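Local coordinates for signal transduction protein TRAP (Staphylococcus aureus, PDB 4AE5) that probably acts as a phosphorylation-dependent signal transduction protein that up-regulates staphylococcal virulence factors through the agr system and RNAIII synthesis, at residues C69-P74 and H124-F129; K85-V90 and D142-Y147; H15-N20 and T45-P50; I73-T76 and Q82-K85. All coordinates share one frame; numbering follows the deposited sequence. Where two conformers were deposited one is given.

Interaction 1 of 4, residues C69-P74 and H124-F129; sequences CAIFIP and HAYEDF
Cys69 rests its CB on one face of the Tyr126 ring. CB stands 3.6 Å from the centroid of that ring, 19° off its normal, a CH-pi contact made over the face. It is shifted toward the hydroxyl end of the ring, so its shortest approach is 3.4 Å, from Cys69 CB to Tyr126 CZ. The sulfur lies further out. Cys69 SG is 4.2 Å from the same centroid and 45° off the normal, an oblique sulfur-aromatic contact. SG is anti to the backbone N of Cys69 (chi1 -173°), which carries it along the ring toward the hydroxyl. Ile71 adds mainly its CD1 methyl, 3.7 Å from Tyr126 OH. Both residues point from the strand toward the helix, with Ala70 between them pointing away.

The tyrosine reaches the strand because CG is anti to its backbone N. The hydroxyl is hydrogen-bonded to Glu159 OE2, which satisfies it and should limit its movement. All three touching residues are buried.

The contact packs helix 123-131 on the outside of the antiparallel barrel. Strand 67-73 runs there between strands 158-164 and 114-120. Phe135 of helix 133-136 touches both Ile71 and Tyr126.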
loop_
_atom_site.group_PDB
_atom_site.type_symbol
_atom_site.label_atom_id
_atom_site.label_comp_id
_atom_site.label_asym_id
_atom_site.label_seq_id
_atom_site.Cartn_x
_atom_site.Cartn_y
_atom_site.Cartn_z
ATOM N N CYS A 69 6.130 -2.294 0.816
ATOM C CA CYS A 69 6.043 -2.183 -0.624
ATOM C C CYS A 69 4.615 -1.809 -1.072
ATOM O O CYS A 69 3.673 -2.506 -0.686
ATOM C CB CYS A 69 6.448 -3.502 -1.305
ATOM S SG CYS A 69 6.554 -3.351 -3.133
ATOM N N ALA A 70 4.501 -0.729 -1.829
ATOM C CA ALA A 70 3.296 -0.304 -2.501
ATOM C C ALA A 70 3.320 -0.846 -3.935
ATOM O O ALA A 70 4.242 -0.540 -4.731
ATOM C CB ALA A 70 3.168 1.211 -2.521
ATOM N N ILE A 71 2.335 -1.666 -4.253
ATOM C CA ILE A 71 2.239 -2.222 -5.631
ATOM C C ILE A 71 1.127 -1.512 -6.341
ATOM O O ILE A 71 0.014 -1.500 -5.856
ATOM C CB ILE A 71 1.938 -3.742 -5.651
ATOM C CG1 ILE A 71 2.963 -4.436 -4.764
ATOM C CG2 ILE A 71 1.920 -4.287 -7.114
ATOM C CD1 ILE A 71 2.626 -5.907 -4.477
ATOM N N PHE A 72 1.425 -0.938 -7.496
ATOM C CA PHE A 72 0.378 -0.276 -8.278
ATOM C C PHE A 72 -0.016 -1.205 -9.379
ATOM O O PHE A 72 0.875 -1.711 -10.095
ATOM C CB PHE A 72 0.910 1.052 -8.871
ATOM C CG PHE A 72 1.123 2.098 -7.822
ATOM C CD1 PHE A 72 2.241 2.023 -7.012
ATOM C CD2 PHE A 72 0.225 3.143 -7.645
ATOM C CE1 PHE A 72 2.498 2.985 -6.039
ATOM C CE2 PHE A 72 0.475 4.130 -6.647
ATOM C CZ PHE A 72 1.592 4.017 -5.842
ATOM N N ILE A 73 -1.305 -1.475 -9.497
ATOM C CA ILE A 73 -1.861 -2.474 -10.373
ATOM C C ILE A 73 -2.855 -1.800 -11.319
ATOM O O ILE A 73 -3.945 -1.543 -10.955
ATOM C CB ILE A 73 -2.610 -3.554 -9.560
ATOM C CG1 ILE A 73 -1.711 -4.169 -8.521
ATOM C CG2 ILE A 73 -3.142 -4.622 -10.447
ATOM C CD1 ILE A 73 -2.400 -4.636 -7.303
ATOM N N PRO A 74 -2.422 -1.526 -12.525
ATOM C CA PRO A 74 -3.261 -0.830 -13.498
ATOM C C PRO A 74 -4.355 -1.716 -14.016
ATOM O O PRO A 74 -4.137 -2.851 -14.248
ATOM C CB PRO A 74 -2.286 -0.508 -14.625
ATOM C CG PRO A 74 -1.179 -1.452 -14.434
ATOM C CD PRO A 74 -1.050 -1.650 -12.993
ATOM N N HIS A 124 14.559 -7.160 3.006
ATOM C CA HIS A 124 14.887 -8.511 2.592
ATOM C C HIS A 124 13.697 -9.466 2.738
ATOM O O HIS A 124 13.520 -10.363 1.914
ATOM C CB HIS A 124 16.092 -9.084 3.326
ATOM C CG HIS A 124 17.422 -8.521 2.870
ATOM N ND1 HIS A 124 17.576 -7.837 1.715
ATOM C CD2 HIS A 124 18.698 -8.652 3.420
ATOM C CE1 HIS A 124 18.882 -7.506 1.549
ATOM N NE2 HIS A 124 19.565 -8.011 2.595
ATOM N N ALA A 125 12.960 -9.336 3.841
ATOM C CA ALA A 125 11.841 -10.229 4.124
ATOM C C ALA A 125 10.785 -10.124 3.020
ATOM O O ALA A 125 10.182 -11.120 2.635
ATOM C CB ALA A 125 11.210 -9.887 5.472
ATOM N N TYR A 126 10.546 -8.908 2.572
ATOM C CA TYR A 126 9.548 -8.680 1.494
ATOM C C TYR A 126 10.108 -9.321 0.187
ATOM O O TYR A 126 9.396 -9.993 -0.526
ATOM C CB TYR A 126 9.227 -7.201 1.316
ATOM C CG TYR A 126 8.358 -7.013 0.067
ATOM C CD1 TYR A 126 7.029 -7.473 0.060
ATOM C CD2 TYR A 126 8.925 -6.528 -1.127
ATOM C CE1 TYR A 126 6.235 -7.314 -1.084
ATOM C CE2 TYR A 126 8.169 -6.406 -2.295
ATOM C CZ TYR A 126 6.832 -6.794 -2.262
ATOM O OH TYR A 126 6.107 -6.679 -3.402
ATOM N N GLU A 127 11.373 -9.103 -0.130
ATOM C CA GLU A 127 11.939 -9.640 -1.372
ATOM C C GLU A 127 12.011 -11.159 -1.393
ATOM O O GLU A 127 11.800 -11.752 -2.423
ATOM C CB GLU A 127 13.324 -9.014 -1.649
ATOM C CG GLU A 127 13.199 -7.538 -1.937
ATOM C CD GLU A 127 14.420 -6.882 -2.496
ATOM O OE1 GLU A 127 15.541 -7.286 -2.165
ATOM O OE2 GLU A 127 14.218 -5.930 -3.299
ATOM N N ASP A 128 12.211 -11.773 -0.229
ATOM C CA ASP A 128 12.051 -13.235 -0.111
ATOM C C ASP A 128 10.598 -13.714 -0.373
ATOM O O ASP A 128 10.359 -14.682 -1.069
ATOM C CB ASP A 128 12.568 -13.688 1.240
ATOM C CG ASP A 128 14.082 -13.528 1.324
ATOM O OD1 ASP A 128 14.658 -13.351 0.235
ATOM O OD2 ASP A 128 14.664 -13.401 2.395
ATOM N N PHE A 129 9.643 -12.971 0.155
ATOM C CA PHE A 129 8.244 -13.323 -0.030
ATOM C C PHE A 129 7.880 -13.150 -1.523
ATOM O O PHE A 129 7.162 -13.981 -2.184
ATOM C CB PHE A 129 7.381 -12.428 0.901
ATOM C CG PHE A 129 5.913 -12.330 0.490
ATOM C CD1 PHE A 129 5.143 -13.462 0.472
ATOM C CD2 PHE A 129 5.315 -11.086 0.178
ATOM C CE1 PHE A 129 3.815 -13.439 0.122
ATOM C CE2 PHE A 129 3.945 -11.043 -0.153
ATOM C CZ PHE A 129 3.217 -12.217 -0.170
#

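Interaction 2 of 4, residues K85-V90 and D142-Y147; sequences KKLISV and DALSHY
Leu87 and Leu144 meet where two helices pack outside a closed antiparallel barrel, in its ferredoxin-like ABM half. Helix 80-88 supplies Leu87. The end of helix 141-144 supplies Leu144, and the chain then passes into a 3-10 segment, 145-147, that carries Tyr147. The nearest CA atoms, those of Leu87 and Leu144, are 9.2 Å apart, so the two elements touch through side chains.

The apolar part of the contact is buried. Leu87 CD2 and Leu144 CD2 meet methyl to methyl at 4.0 Å, and the two side chains cross at about a right angle. In both leucines CG is anti to the carbonyl carbon (chi1 -76° in Leu87 and -68° in Leu144). Neither CB points straight across, yet the branched ends converge. Ile73 of strand 67-73 touches both leucines, and Phe139 also touches Leu87. The pair therefore belongs to the layer between helices and barrel wall.

The second part lies nearer the surface and joins a lysine chain to a phenol. Lys86 bends across the hydroxyl end of Tyr147, also at about a right angle. It offers methylene carbons there, and the approach to the ring is oblique. The modelled fit is too tight: Lys86 CD is placed 2.9 Å from Tyr147 OH. Lys86 is exposed and its torsions are unusual, so the detail here is doubtful.

Within the second segment, Tyr147 N donates to Leu144 O at 3.0 Å, a bond of the short 3-10 segment that carries the ring.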
loop_
_atom_site.group_PDB
_atom_site.type_symbol
_atom_site.label_atom_id
_atom_site.label_comp_id
_atom_site.label_asym_id
_atom_site.label_seq_id
_atom_site.Cartn_x
_atom_site.Cartn_y
_atom_site.Cartn_z
ATOM N N LYS A 85 -12.331 -8.942 -7.091
ATOM C CA LYS A 85 -12.730 -10.257 -6.575
ATOM C C LYS A 85 -11.572 -11.298 -6.505
ATOM O O LYS A 85 -11.422 -12.115 -5.557
ATOM C CB LYS A 85 -13.818 -10.806 -7.478
ATOM C CG LYS A 85 -14.495 -12.021 -6.896
ATOM C CD LYS A 85 -15.718 -12.472 -7.713
ATOM C CE LYS A 85 -15.866 -13.968 -7.467
ATOM N NZ LYS A 85 -15.246 -14.781 -8.563
ATOM N N LYS A 86 -10.747 -11.261 -7.539
ATOM C CA LYS A 86 -9.617 -12.085 -7.533
ATOM C C LYS A 86 -8.689 -11.805 -6.347
ATOM O O LYS A 86 -8.282 -12.757 -5.701
ATOM C CB LYS A 86 -8.877 -11.935 -8.833
ATOM C CG LYS A 86 -7.521 -12.593 -8.818
ATOM C CD LYS A 86 -7.417 -13.508 -9.990
ATOM C CE LYS A 86 -8.292 -14.718 -9.765
ATOM N NZ LYS A 86 -7.557 -15.957 -9.428
ATOM N N LEU A 87 -8.325 -10.531 -6.140
ATOM C CA LEU A 87 -7.344 -10.119 -5.115
ATOM C C LEU A 87 -7.974 -10.484 -3.732
ATOM O O LEU A 87 -7.385 -11.190 -2.926
ATOM C CB LEU A 87 -7.001 -8.626 -5.280
ATOM C CG LEU A 87 -6.028 -8.395 -6.486
ATOM C CD1 LEU A 87 -5.713 -6.914 -6.702
ATOM C CD2 LEU A 87 -4.700 -9.141 -6.258
ATOM N N ILE A 88 -9.229 -10.126 -3.558
ATOM C CA ILE A 88 -10.066 -10.682 -2.436
ATOM C C ILE A 88 -9.931 -12.166 -2.050
ATOM O O ILE A 88 -9.747 -12.507 -0.863
ATOM C CB ILE A 88 -11.532 -10.184 -2.665
ATOM C CG1 ILE A 88 -11.506 -8.805 -2.137
ATOM C CG2 ILE A 88 -12.572 -10.917 -1.847
ATOM C CD1 ILE A 88 -11.163 -8.905 -0.681
ATOM N N SER A 89 -10.012 -13.053 -3.031
ATOM C CA SER A 89 -10.003 -14.455 -2.793
ATOM C C SER A 89 -8.616 -15.089 -2.573
ATOM O O SER A 89 -8.567 -16.269 -2.358
ATOM C CB SER A 89 -10.793 -15.185 -3.887
ATOM O OG SER A 89 -12.203 -14.936 -3.746
ATOM N N VAL A 90 -7.540 -14.328 -2.591
ATOM C CA VAL A 90 -6.224 -14.935 -2.385
ATOM C C VAL A 90 -6.022 -15.537 -1.015
ATOM O O VAL A 90 -6.349 -14.913 -0.053
ATOM C CB VAL A 90 -5.079 -13.938 -2.617
ATOM C CG1 VAL A 90 -3.769 -14.574 -2.255
ATOM C CG2 VAL A 90 -5.064 -13.478 -4.039
ATOM N N ASP A 142 2.887 -10.801 -13.989
ATOM C CA ASP A 142 2.423 -11.949 -14.746
ATOM C C ASP A 142 1.041 -12.412 -14.243
ATOM O O ASP A 142 0.113 -12.548 -15.038
ATOM C CB ASP A 142 3.428 -13.116 -14.716
ATOM C CG ASP A 142 4.610 -12.908 -15.736
ATOM O OD1 ASP A 142 4.590 -11.933 -16.519
ATOM O OD2 ASP A 142 5.563 -13.696 -15.772
ATOM N N ALA A 143 0.913 -12.565 -12.934
ATOM C CA ALA A 143 -0.312 -13.086 -12.309
ATOM C C ALA A 143 -1.516 -12.218 -12.628
ATOM O O ALA A 143 -2.614 -12.716 -12.722
ATOM C CB ALA A 143 -0.149 -13.163 -10.790
ATOM N N LEU A 144 -1.309 -10.914 -12.765
ATOM C CA LEU A 144 -2.424 -10.003 -12.842
ATOM C C LEU A 144 -2.604 -9.402 -14.239
ATOM O O LEU A 144 -3.513 -8.655 -14.470
ATOM C CB LEU A 144 -2.242 -8.889 -11.795
ATOM C CG LEU A 144 -2.346 -9.358 -10.351
ATOM C CD1 LEU A 144 -1.997 -8.164 -9.474
ATOM C CD2 LEU A 144 -3.741 -10.026 -10.080
ATOM N N SER A 145 -1.725 -9.728 -15.160
ATOM C CA SER A 145 -1.770 -9.082 -16.474
ATOM C C SER A 145 -3.046 -9.337 -17.283
ATOM O O SER A 145 -3.288 -8.615 -18.231
ATOM C CB SER A 145 -0.565 -9.487 -17.303
ATOM O OG SER A 145 -0.745 -10.791 -17.722
ATOM N N HIS A 146 -3.871 -10.325 -16.900
ATOM C CA HIS A 146 -5.101 -10.569 -17.646
ATOM C C HIS A 146 -6.146 -9.588 -17.307
ATOM O O HIS A 146 -7.230 -9.624 -17.935
ATOM C CB HIS A 146 -5.626 -11.969 -17.446
ATOM C CG HIS A 146 -4.909 -12.990 -18.288
ATOM N ND1 HIS A 146 -3.860 -13.714 -17.818
ATOM C CD2 HIS A 146 -5.089 -13.361 -19.636
ATOM C CE1 HIS A 146 -3.412 -14.523 -18.803
ATOM N NE2 HIS A 146 -4.160 -14.290 -19.922
ATOM N N TYR A 147 -5.847 -8.749 -16.305
ATOM C CA TYR A 147 -6.692 -7.599 -15.965
ATOM C C TYR A 147 -6.105 -6.213 -16.367
ATOM O O TYR A 147 -6.666 -5.180 -15.996
ATOM C CB TYR A 147 -7.058 -7.610 -14.464
ATOM C CG TYR A 147 -7.503 -8.984 -13.967
ATOM C CD1 TYR A 147 -8.833 -9.394 -14.054
ATOM C CD2 TYR A 147 -6.575 -9.861 -13.421
ATOM C CE1 TYR A 147 -9.211 -10.670 -13.628
ATOM C CE2 TYR A 147 -6.938 -11.116 -12.971
ATOM C CZ TYR A 147 -8.236 -11.518 -13.080
ATOM O OH TYR A 147 -8.519 -12.777 -12.616
#

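Interaction 3 of 4, residues H15-N20 and T45-P50; sequences HQIKIN and TVLKSP
Ile17 is the one residue of helix 11-20 that touches the loop 45-50 here. Its CB points toward the loop, and the side chain divides there. The CG2 branch makes the contact. CG2 is anti to the backbone N and meets Leu47 CD2 at 3.8 Å. The same methyl lies 4.4 Å from Val46 CG2, a looser approach. The other branch, CG1, is anti to the carbonyl carbon (chi1 -63°). It leads to CD1, the tip, and neither atom comes within 4.2 Å of a loop side chain.

On the loop side, Leu47 crosses Ile17 at about a right angle. Its CB does not aim at the helix, but its CD2 comes nearer. An ST turn shapes the backbone beneath: Leu47 N donates to Thr45 OG1 at 3.1 Å with an N-H...O angle of 166°. Glu39 OE2 accepts from both Thr45 OG1 and Val46 N, tying the turn to strand 35-41.

Leu47 also touches Ser7 of strand 3-9 and Ile37 of strand 35-41, and Leu26 touches both Val46 and Leu47. Helix 11-20 thus packs against the loop that links strands 35-41 and 51-59.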
loop_
_atom_site.group_PDB
_atom_site.type_symbol
_atom_site.label_atom_id
_atom_site.label_comp_id
_atom_site.label_asym_id
_atom_site.label_seq_id
_atom_site.Cartn_x
_atom_site.Cartn_y
_atom_site.Cartn_z
ATOM N N HIS A 15 6.962 16.240 6.739
ATOM C CA HIS A 15 7.214 16.177 8.191
ATOM C C HIS A 15 6.550 17.365 8.923
ATOM O O HIS A 15 6.039 17.219 10.036
ATOM C CB HIS A 15 8.706 16.131 8.466
ATOM C CG HIS A 15 9.019 15.913 9.909
ATOM N ND1 HIS A 15 9.321 16.912 10.749
ATOM C CD2 HIS A 15 8.985 14.759 10.657
ATOM C CE1 HIS A 15 9.545 16.427 11.971
ATOM N NE2 HIS A 15 9.337 15.100 11.928
ATOM N N GLN A 16 6.491 18.519 8.264
ATOM C CA GLN A 16 5.706 19.654 8.807
ATOM C C GLN A 16 4.197 19.272 8.981
ATOM O O GLN A 16 3.562 19.603 9.999
ATOM C CB GLN A 16 5.858 20.900 7.900
ATOM C CG GLN A 16 5.222 22.164 8.505
ATOM C CD GLN A 16 6.042 22.602 9.673
ATOM O OE1 GLN A 16 7.239 22.856 9.527
ATOM N NE2 GLN A 16 5.440 22.635 10.851
ATOM N N ILE A 17 3.612 18.565 7.994
ATOM C CA ILE A 17 2.208 18.094 8.152
ATOM C C ILE A 17 2.114 17.188 9.346
ATOM O O ILE A 17 1.219 17.335 10.184
ATOM C CB ILE A 17 1.594 17.483 6.851
ATOM C CG1 ILE A 17 1.519 18.567 5.742
ATOM C CG2 ILE A 17 0.239 16.802 7.142
ATOM C CD1 ILE A 17 1.077 18.028 4.383
ATOM N N LYS A 18 3.078 16.283 9.476
ATOM C CA LYS A 18 3.074 15.372 10.594
ATOM C C LYS A 18 2.997 16.068 11.966
ATOM O O LYS A 18 2.156 15.733 12.846
ATOM C CB LYS A 18 4.306 14.491 10.520
ATOM C CG LYS A 18 4.074 13.128 11.105
ATOM C CD LYS A 18 5.294 12.279 10.861
ATOM C CE LYS A 18 5.943 11.933 12.184
ATOM N NZ LYS A 18 5.089 11.012 12.971
ATOM N N ILE A 19 3.876 17.028 12.135
ATOM C CA ILE A 19 4.057 17.680 13.439
ATOM C C ILE A 19 2.976 18.738 13.727
ATOM O O ILE A 19 2.655 19.003 14.891
ATOM C CB ILE A 19 5.475 18.259 13.580
ATOM C CG1 ILE A 19 6.534 17.173 13.397
ATOM C CG2 ILE A 19 5.677 18.922 14.938
ATOM C CD1 ILE A 19 6.641 16.228 14.579
ATOM N N ASN A 20 2.426 19.322 12.674
ATOM C CA ASN A 20 1.247 20.186 12.786
ATOM C C ASN A 20 -0.020 19.473 13.200
ATOM O O ASN A 20 -0.937 20.118 13.701
ATOM C CB ASN A 20 0.965 20.975 11.477
ATOM C CG ASN A 20 2.019 22.034 11.190
ATOM O OD1 ASN A 20 1.909 22.786 10.196
ATOM N ND2 ASN A 20 3.043 22.103 12.028
ATOM N N THR A 45 -9.407 13.553 6.641
ATOM C CA THR A 45 -7.935 13.550 6.554
ATOM C C THR A 45 -7.389 14.997 6.708
ATOM O O THR A 45 -8.096 15.992 6.407
ATOM C CB THR A 45 -7.414 12.936 5.218
ATOM O OG1 THR A 45 -5.986 12.992 5.231
ATOM C CG2 THR A 45 -7.878 13.742 4.041
ATOM N N VAL A 46 -6.155 15.116 7.187
ATOM C CA VAL A 46 -5.456 16.411 7.198
ATOM C C VAL A 46 -4.558 16.660 5.964
ATOM O O VAL A 46 -3.882 17.688 5.869
ATOM C CB VAL A 46 -4.645 16.613 8.505
ATOM C CG1 VAL A 46 -5.598 16.808 9.684
ATOM C CG2 VAL A 46 -3.664 15.452 8.733
ATOM N N LEU A 47 -4.562 15.730 5.014
ATOM C CA LEU A 47 -3.720 15.853 3.824
ATOM C C LEU A 47 -4.479 16.641 2.771
ATOM O O LEU A 47 -5.703 16.561 2.743
ATOM C CB LEU A 47 -3.366 14.464 3.322
ATOM C CG LEU A 47 -2.547 13.656 4.325
ATOM C CD1 LEU A 47 -2.275 12.259 3.765
ATOM C CD2 LEU A 47 -1.250 14.411 4.605
ATOM N N LYS A 48 -3.795 17.439 1.945
ATOM C CA LYS A 48 -4.471 18.258 0.900
ATOM C C LYS A 48 -4.267 17.674 -0.515
ATOM O O LYS A 48 -3.157 17.298 -0.888
ATOM C CB LYS A 48 -4.043 19.747 0.944
ATOM C CG LYS A 48 -3.934 20.325 2.355
ATOM C CD LYS A 48 -4.567 21.714 2.475
ATOM C CE LYS A 48 -3.704 22.851 1.911
ATOM N NZ LYS A 48 -3.055 23.674 2.977
ATOM N N SER A 49 -5.337 17.563 -1.294
ATOM C CA SER A 49 -5.273 16.712 -2.508
ATOM C C SER A 49 -4.553 15.312 -2.488
ATOM O O SER A 49 -3.833 14.957 -3.417
ATOM N N PRO A 50 -4.830 14.480 -1.448
ATOM C CA PRO A 50 -4.117 13.176 -1.407
ATOM C C PRO A 50 -4.717 12.252 -2.504
ATOM O O PRO A 50 -5.706 12.589 -3.145
ATOM C CB PRO A 50 -4.475 12.638 -0.024
ATOM C CG PRO A 50 -5.807 13.280 0.263
ATOM C CD PRO A 50 -5.579 14.709 -0.198
#

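Interaction 4 of 4, residues I73-T76 and Q82-K85; sequences IPST and QLEK
The chain leaves strand 67-73 in extended form and returns as helix 80-88, bringing Ser75 CA within 7.9 Å of Leu83 CA. This is the first strand-to-helix connection of a ferredoxin-like beta-alpha-beta-beta-alpha-beta unit, the ABM half of the barrel. Its strands 158-164, 67-73, 114-120 and 100-108 lie side by side in that order.

Leu83 makes the whole contact from the helix side. Its CG is anti to the backbone N (chi1 173°), and CD2 is the branch that reaches the connection. There it meets two residues, Ile73 and Ser75, whose CB atoms both point toward the helix. Pro74 lies between them and points away. Ile73 offers its CG2 methyl, 3.8 Å from Leu83 CD2, and the two side chains cross at a slant. Ser75 lays both CB and OG against Leu83 CD2.

The hydrogen bond of Ser75 OG goes elsewhere, to Tyr147 O. Ser75 O also accepts from Thr112 OG1. These bonds tie the connection to the segment of Tyr147 and to Thr112. Leu144 and Tyr114 also touch Leu83. The shortest approach is Ser75 CB to Leu83 CD2, at 3.7 Å.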
loop_
_atom_site.group_PDB
_atom_site.type_symbol
_atom_site.label_atom_id
_atom_site.label_comp_id
_atom_site.label_asym_id
_atom_site.label_seq_id
_atom_site.Cartn_x
_atom_site.Cartn_y
_atom_site.Cartn_z
ATOM N N ILE A 73 -1.305 -1.475 -9.497
ATOM C CA ILE A 73 -1.861 -2.474 -10.373
ATOM C C ILE A 73 -2.855 -1.800 -11.319
ATOM O O ILE A 73 -3.945 -1.543 -10.955
ATOM C CB ILE A 73 -2.610 -3.554 -9.560
ATOM C CG1 ILE A 73 -1.711 -4.169 -8.521
ATOM C CG2 ILE A 73 -3.142 -4.622 -10.447
ATOM C CD1 ILE A 73 -2.400 -4.636 -7.303
ATOM N N PRO A 74 -2.422 -1.526 -12.525
ATOM C CA PRO A 74 -3.261 -0.830 -13.498
ATOM C C PRO A 74 -4.355 -1.716 -14.016
ATOM O O PRO A 74 -4.137 -2.851 -14.248
ATOM C CB PRO A 74 -2.286 -0.508 -14.625
ATOM C CG PRO A 74 -1.179 -1.452 -14.434
ATOM C CD PRO A 74 -1.050 -1.650 -12.993
ATOM N N SER A 75 -5.534 -1.194 -14.192
ATOM C CA SER A 75 -6.588 -1.946 -14.807
ATOM C C SER A 75 -7.545 -0.966 -15.526
ATOM O O SER A 75 -7.237 0.171 -15.649
ATOM C CB SER A 75 -7.449 -2.564 -13.741
ATOM O OG SER A 75 -8.145 -3.620 -14.218
ATOM N N THR A 76 -8.658 -1.478 -16.023
ATOM C CA THR A 76 -9.628 -0.744 -16.862
ATOM C C THR A 76 -11.008 -0.763 -16.253
ATOM O O THR A 76 -11.270 -1.557 -15.407
ATOM C CB THR A 76 -9.739 -1.419 -18.211
ATOM O OG1 THR A 76 -10.299 -2.701 -18.026
ATOM C CG2 THR A 76 -8.358 -1.526 -18.911
ATOM N N GLN A 82 -13.594 -7.615 -11.708
ATOM C CA GLN A 82 -13.063 -8.970 -11.663
ATOM C C GLN A 82 -11.696 -8.978 -10.955
ATOM O O GLN A 82 -11.372 -9.965 -10.301
ATOM C CB GLN A 82 -12.925 -9.594 -13.070
ATOM C CG GLN A 82 -14.166 -10.354 -13.549
ATOM C CD GLN A 82 -15.385 -9.460 -13.697
ATOM O OE1 GLN A 82 -15.245 -8.250 -13.896
ATOM N NE2 GLN A 82 -16.598 -10.043 -13.590
ATOM N N LEU A 83 -10.915 -7.900 -11.134
ATOM C CA LEU A 83 -9.580 -7.808 -10.510
ATOM C C LEU A 83 -9.781 -7.837 -9.008
ATOM O O LEU A 83 -9.154 -8.631 -8.258
ATOM C CB LEU A 83 -8.848 -6.496 -10.924
ATOM C CG LEU A 83 -7.528 -6.146 -10.256
ATOM C CD1 LEU A 83 -6.533 -7.263 -10.374
ATOM C CD2 LEU A 83 -6.903 -4.876 -10.847
ATOM N N GLU A 84 -10.649 -6.937 -8.560
ATOM C CA GLU A 84 -10.972 -6.862 -7.152
ATOM C C GLU A 84 -11.355 -8.232 -6.522
ATOM O O GLU A 84 -10.800 -8.618 -5.522
ATOM C CB GLU A 84 -12.077 -5.826 -6.915
ATOM C CG GLU A 84 -12.213 -5.452 -5.487
ATOM C CD GLU A 84 -13.209 -4.339 -5.265
ATOM O OE1 GLU A 84 -13.206 -3.312 -6.023
ATOM O OE2 GLU A 84 -14.037 -4.587 -4.356
ATOM N N LYS A 85 -12.331 -8.942 -7.091
ATOM C CA LYS A 85 -12.730 -10.257 -6.575
ATOM C C LYS A 85 -11.572 -11.298 -6.505
ATOM O O LYS A 85 -11.422 -12.115 -5.557
ATOM C CB LYS A 85 -13.818 -10.806 -7.478
ATOM C CG LYS A 85 -14.495 -12.021 -6.896
ATOM C CD LYS A 85 -15.718 -12.472 -7.713
ATOM C CE LYS A 85 -15.866 -13.968 -7.467
ATOM N NZ LYS A 85 -15.246 -14.781 -8.563
#

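Interactions 1, 2 and 4 form one connected region within the ABM half. Interactions 1 and 4 share Ile73 and Pro74. Interactions 2 and 4 both use helix 80-88, and their centres are about 7 Å apart. Ile73 CD1 to Leu87 CD1, 4.1 Å, ties the strand end to interaction 2. Interactions 1 and 4 are buried, but only interaction 1 has an aromatic face and a sulfur. Interaction 4 is largely aliphatic. Interaction 2 runs from buried leucines to an exposed lysine. Interaction 3 stands apart, partly buried and aliphatic. Its centre is about 33 Å from that of interaction 2, on the opposite side of the chain's centre.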